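Local coordinates for hypothetical protein (Caulobacter vibrioides, PDB 2QAS) that probably acts as a dimeric SspB adaptor that binds ssrA-tagged proteins and delivers them to the ClpX unfoldase for degradation, at residues 112-116 with 117-121; 15-18 with 19-22; 66-69 with 70-74; 94-98 with 99-103. One frame throughout, in Å; residues are numbered along the deposited sequence.

Contact 1: residues 112-116 with 117-121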
loop_
_atom_site.group_PDB
_atom_site.type_symbol
_atom_site.label_atom_id
_atom_site.label_comp_id
_atom_site.label_asym_id
_atom_site.label_seq_id
_atom_site.Cartn_x
_atom_site.Cartn_y
_atom_site.Cartn_z
ATOM N N ARG A 112 -10.603 5.269 -9.072
ATOM C CA ARG A 112 -10.170 4.323 -10.086
ATOM C C ARG A 112 -8.839 4.713 -10.709
ATOM O O ARG A 112 -8.531 5.896 -10.844
ATOM C CB ARG A 112 -11.236 4.194 -11.175
ATOM C CG ARG A 112 -11.080 2.941 -12.015
ATOM C CD ARG A 112 -11.471 3.174 -13.461
ATOM N NE ARG A 112 -11.261 1.976 -14.272
ATOM C CZ ARG A 112 -11.182 1.973 -15.601
ATOM N NH1 ARG A 112 -11.294 3.114 -16.277
ATOM N NH2 ARG A 112 -10.986 0.831 -16.257
ATOM N N PHE A 113 -8.051 3.707 -11.073
ATOM C CA PHE A 113 -6.745 3.905 -11.686
ATOM C C PHE A 113 -6.602 2.894 -12.809
ATOM O O PHE A 113 -6.901 1.719 -12.614
ATOM C CB PHE A 113 -5.630 3.669 -10.672
ATOM C CG PHE A 113 -4.261 3.949 -11.214
ATOM C CD1 PHE A 113 -3.825 5.265 -11.388
ATOM C CD2 PHE A 113 -3.417 2.903 -11.584
ATOM C CE1 PHE A 113 -2.566 5.535 -11.927
ATOM C CE2 PHE A 113 -2.153 3.157 -12.127
ATOM C CZ PHE A 113 -1.727 4.479 -12.299
ATOM N N TYR A 114 -6.138 3.337 -13.973
ATOM C CA TYR A 114 -5.998 2.436 -15.109
ATOM C C TYR A 114 -4.909 2.860 -16.094
ATOM O O TYR A 114 -4.845 4.017 -16.498
ATOM C CB TYR A 114 -7.349 2.331 -15.848
ATOM C CG TYR A 114 -7.372 1.294 -16.956
ATOM C CD1 TYR A 114 -7.102 -0.045 -16.683
ATOM C CD2 TYR A 114 -7.626 1.656 -18.284
ATOM C CE1 TYR A 114 -7.078 -1.007 -17.697
ATOM C CE2 TYR A 114 -7.601 0.693 -19.321
ATOM C CZ TYR A 114 -7.327 -0.635 -19.014
ATOM O OH TYR A 114 -7.293 -1.601 -20.001
ATOM N N ASP A 115 -4.046 1.918 -16.463
ATOM C CA ASP A 115 -2.989 2.166 -17.437
ATOM C C ASP A 115 -3.237 1.181 -18.575
ATOM O O ASP A 115 -2.808 0.035 -18.511
ATOM C CB ASP A 115 -1.603 1.899 -16.849
ATOM C CG ASP A 115 -0.481 2.165 -17.853
ATOM O OD1 ASP A 115 -0.746 2.185 -19.079
ATOM O OD2 ASP A 115 0.679 2.344 -17.425
ATOM N N PRO A 116 -3.941 1.617 -19.628
ATOM C CA PRO A 116 -4.279 0.809 -20.807
ATOM C C PRO A 116 -3.147 -0.011 -21.430
ATOM O O PRO A 116 -3.400 -1.064 -22.003
ATOM C CB PRO A 116 -4.817 1.851 -21.792
ATOM C CG PRO A 116 -5.476 2.827 -20.903
ATOM C CD PRO A 116 -4.474 2.984 -19.770
ATOM N N SER A 117 -1.911 0.476 -21.324
ATOM C CA SER A 117 -0.750 -0.193 -21.914
ATOM C C SER A 117 -0.450 -1.607 -21.432
ATOM O O SER A 117 -0.022 -2.466 -22.219
ATOM C CB SER A 117 0.500 0.667 -21.728
ATOM O OG SER A 117 0.519 1.716 -22.679
ATOM N N VAL A 118 -0.652 -1.836 -20.138
ATOM C CA VAL A 118 -0.404 -3.139 -19.536
ATOM C C VAL A 118 -1.682 -3.587 -18.843
ATOM O O VAL A 118 -1.679 -4.497 -18.024
ATOM C CB VAL A 118 0.758 -3.069 -18.509
ATOM C CG1 VAL A 118 2.069 -2.782 -19.229
ATOM C CG2 VAL A 118 0.488 -1.968 -17.479
ATOM N N GLN A 119 -2.779 -2.927 -19.185
ATOM C CA GLN A 119 -4.078 -3.245 -18.616
ATOM C C GLN A 119 -4.084 -3.407 -17.103
ATOM O O GLN A 119 -4.772 -4.278 -16.566
ATOM C CB GLN A 119 -4.628 -4.509 -19.262
ATOM C CG GLN A 119 -4.959 -4.354 -20.734
ATOM C CD GLN A 119 -5.235 -5.692 -21.384
ATOM O OE1 GLN A 119 -6.160 -6.413 -20.990
ATOM N NE2 GLN A 119 -4.424 -6.042 -22.377
ATOM N N PHE A 120 -3.324 -2.562 -16.415
ATOM C CA PHE A 120 -3.295 -2.614 -14.965
ATOM C C PHE A 120 -4.354 -1.656 -14.434
ATOM O O PHE A 120 -4.377 -0.487 -14.806
ATOM C CB PHE A 120 -1.914 -2.217 -14.438
ATOM C CG PHE A 120 -1.849 -2.140 -12.945
ATOM C CD1 PHE A 120 -2.025 -0.924 -12.291
ATOM C CD2 PHE A 120 -1.689 -3.297 -12.182
ATOM C CE1 PHE A 120 -2.050 -0.859 -10.899
ATOM C CE2 PHE A 120 -1.712 -3.244 -10.788
ATOM C CZ PHE A 120 -1.895 -2.021 -10.144
ATOM N N ALA A 121 -5.226 -2.142 -13.557
ATOM C CA ALA A 121 -6.283 -1.302 -13.010
ATOM C C ALA A 121 -6.451 -1.445 -11.499
ATOM O O ALA A 121 -6.089 -2.460 -10.927
ATOM C CB ALA A 121 -7.597 -1.626 -13.705
#
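Asp115 and Phe120 face each other as an antiparallel hydrogen-bonded pair, yet Asp115 also faces Gln119. Such doubling defines a G1 beta bulge, by which the hairpin of strands 110-115 and 120-123 absorbs one extra residue, Gln119, whose phi is positive. The firm bond of the pair runs from Asp115 N to Phe120 O (2.9 Å, 164° at the hydrogen). In the other direction Asp115 O accepts Val118 N at 3.3 Å from above the carbonyl plane and Phe120 N only weakly. The Asp115 side chain closes the turn as an Asx turn: with CG anti to the backbone N (chi1 -180°), OD1 receives Ser117 N at 3.1 Å on its anti side.

The face of Phe113, Asp115 and Phe120 is the more enclosed, with Phe113 and Asp115 buried. The two phenylalanine rings meet edge to edge, Phe113 CD2 lying 4.1 Å from Phe120 CE1, and helix 16-35 backs Phe113 through Val28 and Ala31. The face of Tyr114, Gln119 and Ala121 lies nearer solvent. There Tyr114 turns its ring edge to Ala121, CD1 to CB 3.4 Å, and runs alongside the exposed Gln119, whose CG lies 3.7 Å from Tyr114 OH; Arg112 NH2 sits over one ring face.

Beyond the hairpin, Asp115 OD2 bonds to His45 ND1 and to Tyr16 OH of the second subunit; the ring of that tyrosine stacks on Phe120. Gripped at both oxygens, the carboxylate is held against rotation, and a backbone N-H on OD1 with polar partners on OD2 would be consistent with its charged form.

Contact 2: residues 15-18 with 19-22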
loop_
_atom_site.group_PDB
_atom_site.type_symbol
_atom_site.label_atom_id
_atom_site.label_comp_id
_atom_site.label_asym_id
_atom_site.label_seq_id
_atom_site.Cartn_x
_atom_site.Cartn_y
_atom_site.Cartn_z
ATOM N N GLN A 15 -10.129 -4.141 10.147
ATOM C CA GLN A 15 -10.437 -3.471 8.888
ATOM C C GLN A 15 -9.285 -3.702 7.922
ATOM O O GLN A 15 -8.730 -2.759 7.354
ATOM C CB GLN A 15 -10.608 -1.973 9.116
ATOM C CG GLN A 15 -11.519 -1.617 10.272
ATOM C CD GLN A 15 -11.607 -0.116 10.480
ATOM O OE1 GLN A 15 -12.095 0.613 9.609
ATOM N NE2 GLN A 15 -11.125 0.360 11.630
ATOM N N TYR A 16 -8.916 -4.960 7.742
ATOM C CA TYR A 16 -7.822 -5.284 6.853
ATOM C C TYR A 16 -8.115 -4.811 5.443
ATOM O O TYR A 16 -7.243 -4.254 4.772
ATOM C CB TYR A 16 -7.552 -6.793 6.862
ATOM C CG TYR A 16 -6.827 -7.260 8.103
ATOM C CD1 TYR A 16 -7.392 -8.212 8.955
ATOM C CD2 TYR A 16 -5.566 -6.750 8.427
ATOM C CE1 TYR A 16 -6.714 -8.646 10.100
ATOM C CE2 TYR A 16 -4.882 -7.178 9.568
ATOM C CZ TYR A 16 -5.463 -8.127 10.398
ATOM O OH TYR A 16 -4.792 -8.553 11.522
ATOM N N GLU A 17 -9.350 -5.017 5.001
ATOM C CA GLU A 17 -9.730 -4.616 3.655
ATOM C C GLU A 17 -9.597 -3.111 3.424
ATOM O O GLU A 17 -9.192 -2.673 2.347
ATOM C CB GLU A 17 -11.155 -5.076 3.340
ATOM C CG GLU A 17 -11.381 -5.181 1.848
ATOM C CD GLU A 17 -10.134 -5.709 1.133
ATOM O OE1 GLU A 17 -9.658 -6.819 1.493
ATOM O OE2 GLU A 17 -9.625 -5.004 0.224
ATOM N N ALA A 18 -9.933 -2.323 4.439
ATOM C CA ALA A 18 -9.817 -0.879 4.331
ATOM C C ALA A 18 -8.342 -0.490 4.287
ATOM O O ALA A 18 -7.952 0.363 3.498
ATOM C CB ALA A 18 -10.495 -0.208 5.509
ATOM N N MET A 19 -7.524 -1.120 5.127
ATOM C CA MET A 19 -6.091 -0.818 5.160
ATOM C C MET A 19 -5.413 -1.204 3.849
ATOM O O MET A 19 -4.442 -0.577 3.434
ATOM C CB MET A 19 -5.405 -1.560 6.310
ATOM C CG MET A 19 -5.847 -1.162 7.706
ATOM S SD MET A 19 -5.058 -2.241 8.926
ATOM C CE MET A 19 -4.143 -1.080 9.852
ATOM N N ALA A 20 -5.915 -2.249 3.206
ATOM C CA ALA A 20 -5.351 -2.687 1.936
ATOM C C ALA A 20 -5.702 -1.675 0.840
ATOM O O ALA A 20 -4.938 -1.477 -0.104
ATOM C CB ALA A 20 -5.891 -4.066 1.571
ATOM N N GLN A 21 -6.864 -1.043 0.984
ATOM C CA GLN A 21 -7.345 -0.049 0.030
ATOM C C GLN A 21 -6.455 1.194 0.090
ATOM O O GLN A 21 -6.018 1.701 -0.935
ATOM C CB GLN A 21 -8.787 0.336 0.367
ATOM C CG GLN A 21 -9.658 0.667 -0.833
ATOM C CD GLN A 21 -10.096 -0.577 -1.594
ATOM O OE1 GLN A 21 -9.265 -1.376 -2.047
ATOM N NE2 GLN A 21 -11.412 -0.744 -1.746
ATOM N N ASP A 22 -6.192 1.684 1.297
ATOM C CA ASP A 22 -5.340 2.852 1.472
ATOM C C ASP A 22 -3.945 2.544 0.979
ATOM O O ASP A 22 -3.335 3.339 0.267
ATOM C CB ASP A 22 -5.255 3.248 2.941
ATOM C CG ASP A 22 -6.601 3.555 3.529
ATOM O OD1 ASP A 22 -7.347 4.347 2.904
ATOM O OD2 ASP A 22 -6.915 3.006 4.610
#
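Ala18 O draws two backbone N-H groups from the next turn: Asp22 N at 3.1 Å, nearly straight at 163°, and Gln21 N at the same distance but weakly, with a bent approach. This is the opening turn of the alpha-helix 16-35, with Gln15 at the N-cap position. The i to i+4 pattern starts at the cap residue itself, for Met19 N reaches Gln15 O at 3.0 Å. It continues through Ala20 N to Tyr16 O (2.9 Å) and Gln21 N to Glu17 O (3.2 Å), the second of these with the donor tilted well off the carbonyl plane. The backbone bonds thus keep a regular helical pattern, while Tyr16, Met19 and Ala20 face the second subunit.

Met19 lays its chain back along the cap. Its CG stands anti to the carbonyl carbon (chi1 -64°), which brings that methylene to 3.3 Å from Gln15 O before the bend at SD carries the end away. Around the same turn, Met19 packs on Ala30 and Ala20 on Leu24 of the second subunit, while Tyr16 reaches Leu47 of that subunit, so this end of the helix belongs to the dimer interface. Glu17 and Gln21 lie one turn apart, and the glutamate chain bends at its second torsion (chi2 37°), folding the carboxylate back until OE2 lies 4.1 Å from Ala20 CB.

Contact 3: residues 66-69 with 70-74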
loop_
_atom_site.group_PDB
_atom_site.type_symbol
_atom_site.label_atom_id
_atom_site.label_comp_id
_atom_site.label_asym_id
_atom_site.label_seq_id
_atom_site.Cartn_x
_atom_site.Cartn_y
_atom_site.Cartn_z
ATOM N N SER A 66 -18.532 22.131 -11.821
ATOM C CA SER A 66 -19.991 22.094 -11.946
ATOM C C SER A 66 -20.450 21.166 -13.070
ATOM O O SER A 66 -21.544 20.599 -13.021
ATOM C CB SER A 66 -20.527 23.503 -12.208
ATOM O OG SER A 66 -20.094 24.401 -11.202
ATOM N N LYS A 67 -19.609 21.022 -14.084
ATOM C CA LYS A 67 -19.911 20.167 -15.223
ATOM C C LYS A 67 -19.858 18.691 -14.816
ATOM O O LYS A 67 -20.582 17.860 -15.364
ATOM C CB LYS A 67 -18.902 20.454 -16.334
ATOM C CG LYS A 67 -19.164 19.752 -17.652
ATOM C CD LYS A 67 -18.168 20.254 -18.693
ATOM C CE LYS A 67 -18.566 19.868 -20.101
ATOM N NZ LYS A 67 -17.725 20.595 -21.090
ATOM N N TYR A 68 -19.000 18.377 -13.847
ATOM C CA TYR A 68 -18.838 17.008 -13.363
ATOM C C TYR A 68 -19.254 16.894 -11.899
ATOM O O TYR A 68 -18.420 16.953 -10.992
ATOM C CB TYR A 68 -17.388 16.574 -13.553
ATOM C CG TYR A 68 -17.000 16.540 -15.013
ATOM C CD1 TYR A 68 -17.433 15.504 -15.843
ATOM C CD2 TYR A 68 -16.267 17.581 -15.588
ATOM C CE1 TYR A 68 -17.153 15.506 -17.207
ATOM C CE2 TYR A 68 -15.984 17.594 -16.953
ATOM C CZ TYR A 68 -16.433 16.551 -17.753
ATOM O OH TYR A 68 -16.168 16.559 -19.102
ATOM N N PRO A 69 -20.564 16.705 -11.660
ATOM C CA PRO A 69 -21.204 16.574 -10.346
ATOM C C PRO A 69 -20.490 15.657 -9.350
ATOM O O PRO A 69 -20.095 16.109 -8.270
ATOM C CB PRO A 69 -22.610 16.082 -10.695
ATOM C CG PRO A 69 -22.394 15.315 -11.973
ATOM C CD PRO A 69 -21.484 16.256 -12.722
ATOM N N ASP A 70 -20.332 14.378 -9.689
ATOM C CA ASP A 70 -19.650 13.471 -8.772
ATOM C C ASP A 70 -18.307 12.927 -9.271
ATOM O O ASP A 70 -17.268 13.226 -8.691
ATOM C CB ASP A 70 -20.565 12.300 -8.364
ATOM C CG ASP A 70 -20.801 11.302 -9.491
ATOM O OD1 ASP A 70 -20.971 10.098 -9.183
ATOM O OD2 ASP A 70 -20.829 11.716 -10.673
ATOM N N GLU A 71 -18.327 12.144 -10.346
ATOM C CA GLU A 71 -17.111 11.544 -10.890
ATOM C C GLU A 71 -16.489 12.336 -12.032
ATOM O O GLU A 71 -17.178 13.047 -12.759
ATOM C CB GLU A 71 -17.412 10.129 -11.395
ATOM C CG GLU A 71 -17.916 9.172 -10.331
ATOM C CD GLU A 71 -16.799 8.632 -9.462
ATOM O OE1 GLU A 71 -15.921 7.929 -10.008
ATOM O OE2 GLU A 71 -16.796 8.908 -8.239
ATOM N N MET A 72 -15.177 12.206 -12.183
ATOM C CA MET A 72 -14.470 12.871 -13.269
ATOM C C MET A 72 -13.204 12.103 -13.565
ATOM O O MET A 72 -12.423 11.815 -12.664
ATOM C CB MET A 72 -14.106 14.322 -12.927
ATOM C CG MET A 72 -13.462 15.056 -14.104
ATOM S SD MET A 72 -13.065 16.821 -13.855
ATOM C CE MET A 72 -11.595 16.950 -14.801
ATOM N N THR A 73 -13.014 11.757 -14.830
ATOM C CA THR A 73 -11.819 11.044 -15.238
ATOM C C THR A 73 -10.918 11.990 -16.013
ATOM O O THR A 73 -11.394 12.857 -16.750
ATOM C CB THR A 73 -12.155 9.837 -16.142
ATOM O OG1 THR A 73 -12.934 8.892 -15.399
ATOM C CG2 THR A 73 -10.881 9.151 -16.629
ATOM N N ILE A 74 -9.616 11.847 -15.814
ATOM C CA ILE A 74 -8.656 12.654 -16.542
ATOM C C ILE A 74 -7.632 11.683 -17.070
ATOM O O ILE A 74 -7.394 10.642 -16.469
ATOM C CB ILE A 74 -7.958 13.733 -15.651
ATOM C CG1 ILE A 74 -7.136 13.081 -14.545
ATOM C CG2 ILE A 74 -8.998 14.678 -15.070
ATOM C CD1 ILE A 74 -6.540 14.094 -13.592
HETATM O O HOH W 1 -18.364 14.197 -6.055
#
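Met72 lies across the Tyr68 ring, CG over one face and the sulfur set obliquely to it. Met72 CG is 4.2 Å from the centroid of the Tyr68 ring and 23° off the normal, a CH-pi contact. Met72 SD stands farther out, 4.5 Å from the Tyr68 centroid and 40° off the normal, so its Met-aromatic contact is oblique; its nearest ring atom is CD2 of Tyr68, at 3.7 Å. An extended start to the chain, with Met72 CG anti to the backbone N (chi1 -176°), carries the methylene over the ring. On the opposite ring face lies CG of Lys67, so the ring is sandwiched between two aliphatic chains.

Tyr68 is the residue where helix 62-67 gives way to the connection into strand 71-76, so the contact folds a helix end back on the first residues of that strand, an outer one of its sheet within the chain. Tyr68 CB sits 3.6 Å from Glu71 O, close in at the root of the ring. Both Tyr68 and Met72 also touch an apolar side chain of the bound peptide, and the backbone of Thr73 hydrogen-bonds to that peptide.

Farther out, the connection is tied to its neighbours. Tyr68 O accepts Thr53 OG1 and Pro69 O accepts Lys54 NZ. A water donates to Asp70 O at 3.0 Å and, weakly, to Pro69 O. Strand 47-52 lies alongside, with Met72 and Phe51 joined by backbone hydrogen bonds, and Glu71 OE1 bonds to Thr111 OG1.

Contact 4: residues 94-98 with 99-103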
loop_
_atom_site.group_PDB
_atom_site.type_symbol
_atom_site.label_atom_id
_atom_site.label_comp_id
_atom_site.label_asym_id
_atom_site.label_seq_id
_atom_site.Cartn_x
_atom_site.Cartn_y
_atom_site.Cartn_z
ATOM N N LEU A 94 -4.285 20.799 -17.176
ATOM C CA LEU A 94 -4.821 20.075 -18.317
ATOM C C LEU A 94 -5.598 21.078 -19.192
ATOM O O LEU A 94 -5.812 22.228 -18.796
ATOM C CB LEU A 94 -5.764 18.981 -17.827
ATOM C CG LEU A 94 -5.248 17.924 -16.848
ATOM C CD1 LEU A 94 -6.400 17.026 -16.426
ATOM C CD2 LEU A 94 -4.127 17.100 -17.495
ATOM N N LYS A 95 -6.040 20.643 -20.367
ATOM C CA LYS A 95 -6.790 21.516 -21.268
ATOM C C LYS A 95 -8.208 21.040 -21.481
ATOM O O LYS A 95 -8.450 19.854 -21.683
ATOM C CB LYS A 95 -6.109 21.591 -22.629
ATOM C CG LYS A 95 -5.005 22.584 -22.689
ATOM C CD LYS A 95 -4.399 22.631 -24.071
ATOM C CE LYS A 95 -3.295 23.670 -24.099
ATOM N NZ LYS A 95 -2.401 23.397 -25.235
ATOM N N PHE A 96 -9.143 21.973 -21.439
ATOM C CA PHE A 96 -10.550 21.660 -21.652
ATOM C C PHE A 96 -11.025 22.618 -22.735
ATOM O O PHE A 96 -11.066 23.837 -22.524
ATOM C CB PHE A 96 -11.338 21.851 -20.357
ATOM C CG PHE A 96 -10.813 21.031 -19.217
ATOM C CD1 PHE A 96 -9.720 21.461 -18.485
ATOM C CD2 PHE A 96 -11.389 19.802 -18.901
ATOM C CE1 PHE A 96 -9.201 20.679 -17.446
ATOM C CE2 PHE A 96 -10.879 19.011 -17.867
ATOM C CZ PHE A 96 -9.784 19.450 -17.138
ATOM N N GLY A 97 -11.359 22.063 -23.901
ATOM C CA GLY A 97 -11.776 22.899 -25.009
ATOM C C GLY A 97 -10.644 23.859 -25.344
ATOM O O GLY A 97 -10.878 25.055 -25.556
ATOM N N GLY A 98 -9.417 23.335 -25.362
ATOM C CA GLY A 98 -8.247 24.140 -25.668
ATOM C C GLY A 98 -7.822 25.139 -24.603
ATOM O O GLY A 98 -6.809 25.823 -24.774
ATOM N N GLN A 99 -8.578 25.228 -23.507
ATOM C CA GLN A 99 -8.267 26.164 -22.418
ATOM C C GLN A 99 -7.558 25.477 -21.252
ATOM O O GLN A 99 -8.122 24.603 -20.604
ATOM C CB GLN A 99 -9.551 26.816 -21.889
ATOM C CG GLN A 99 -10.299 27.652 -22.905
ATOM C CD GLN A 99 -9.598 28.959 -23.195
ATOM O OE1 GLN A 99 -9.718 29.924 -22.436
ATOM N NE2 GLN A 99 -8.844 28.997 -24.289
ATOM N N PRO A 100 -6.314 25.878 -20.961
ATOM C CA PRO A 100 -5.571 25.266 -19.852
ATOM C C PRO A 100 -6.148 25.609 -18.469
ATOM O O PRO A 100 -6.466 26.768 -18.193
ATOM C CB PRO A 100 -4.149 25.793 -20.058
ATOM C CG PRO A 100 -4.369 27.134 -20.696
ATOM C CD PRO A 100 -5.498 26.884 -21.670
ATOM N N LYS A 101 -6.285 24.593 -17.613
ATOM C CA LYS A 101 -6.824 24.758 -16.264
ATOM C C LYS A 101 -6.088 23.892 -15.237
ATOM O O LYS A 101 -5.586 22.813 -15.561
ATOM C CB LYS A 101 -8.314 24.403 -16.244
ATOM C CG LYS A 101 -9.166 25.264 -17.156
ATOM C CD LYS A 101 -10.597 24.755 -17.231
ATOM C CE LYS A 101 -11.432 25.595 -18.207
ATOM N NZ LYS A 101 -11.444 27.053 -17.844
ATOM N N ARG A 102 -6.043 24.370 -13.996
ATOM C CA ARG A 102 -5.374 23.671 -12.901
ATOM C C ARG A 102 -6.315 22.857 -12.026
ATOM O O ARG A 102 -7.459 23.241 -11.796
ATOM C CB ARG A 102 -4.631 24.669 -12.020
ATOM C CG ARG A 102 -3.145 24.768 -12.312
ATOM C CD ARG A 102 -2.318 24.048 -11.255
ATOM N NE ARG A 102 -1.241 23.306 -11.892
ATOM C CZ ARG A 102 -0.265 22.683 -11.247
ATOM N NH1 ARG A 102 -0.209 22.713 -9.924
ATOM N NH2 ARG A 102 0.634 21.999 -11.932
ATOM N N LEU A 103 -5.811 21.738 -11.520
ATOM C CA LEU A 103 -6.588 20.855 -10.664
ATOM C C LEU A 103 -5.743 20.309 -9.537
ATOM O O LEU A 103 -4.552 20.036 -9.709
ATOM C CB LEU A 103 -7.108 19.658 -11.449
ATOM C CG LEU A 103 -8.262 19.826 -12.418
ATOM C CD1 LEU A 103 -8.510 18.481 -13.082
ATOM C CD2 LEU A 103 -9.509 20.299 -11.677
#
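Phe96 and Lys101 share a first torsion, CG anti to the carbonyl carbon (chi1 -57° and -60°), and on one face of the two strands this brings their side chains together at a slant. The lysine's aliphatic part does the touching: its CD is 3.6 Å from Phe96 CD1, placed obliquely to the ring, and its CB lies 4.0 Å from CE1. The lysine end then bends away, and its NZ makes a long, weak ion pair with Asp63. Deeper along the strands, Leu103 CD1 meets Leu94 CD1 at 4.2 Å and also approaches Phe96 CZ, closing an apolar patch that Met72 and Leu64 extend.

The backbone holding these groups is a beta hairpin with a two-residue loop, closed by a type I' turn, Phe96 to Gln99, in which Gly97 and Gly98 take the positive phi values that suit glycine. Phe96 N bonds to Gln99 O at 2.9 Å and Gln99 N returns to Phe96 O at 3.0 Å, the latter from well above the carbonyl plane. At the next hydrogen-bonded pair from the turn, Lys101 N reaches Leu94 O at 2.7 Å, and Leu94 N goes back to Lys101 O. Pro100, which has no N-H, falls between them at a non-hydrogen-bonded site opposite Lys95, where the lack costs the pairing nothing; Lys95 CG lies 3.9 Å from Pro100 N. At the turn, the N-H groups of Gly97 and Gly98 both hydrogen-bond to an acidic side chain of the bound peptide, and the backbone of Lys95 bonds to the peptide as well.

Overall arrangement
The four contacts divide between two working surfaces. Contacts 3 and 4 form one: their centres lie 14 Å apart and they touch, Met72 CE reaching Phe96 CE2 and Leu103 CD1 at 3.8 Å each, while Ile74 CB meets Leu94 CD1 at 3.7 Å. The bound peptide lies against both, consistent with a tag-binding groove between the two sheets. Contacts 1 and 2 both take part in the dimer interface. Within one chain their centres stand about 21 Å apart without touching, but across the dimer contact 2 of one subunit meets contact 1 of the other. Contacts 2 and 4, 34 Å apart between centres, lie on opposite sides of the chain's centre.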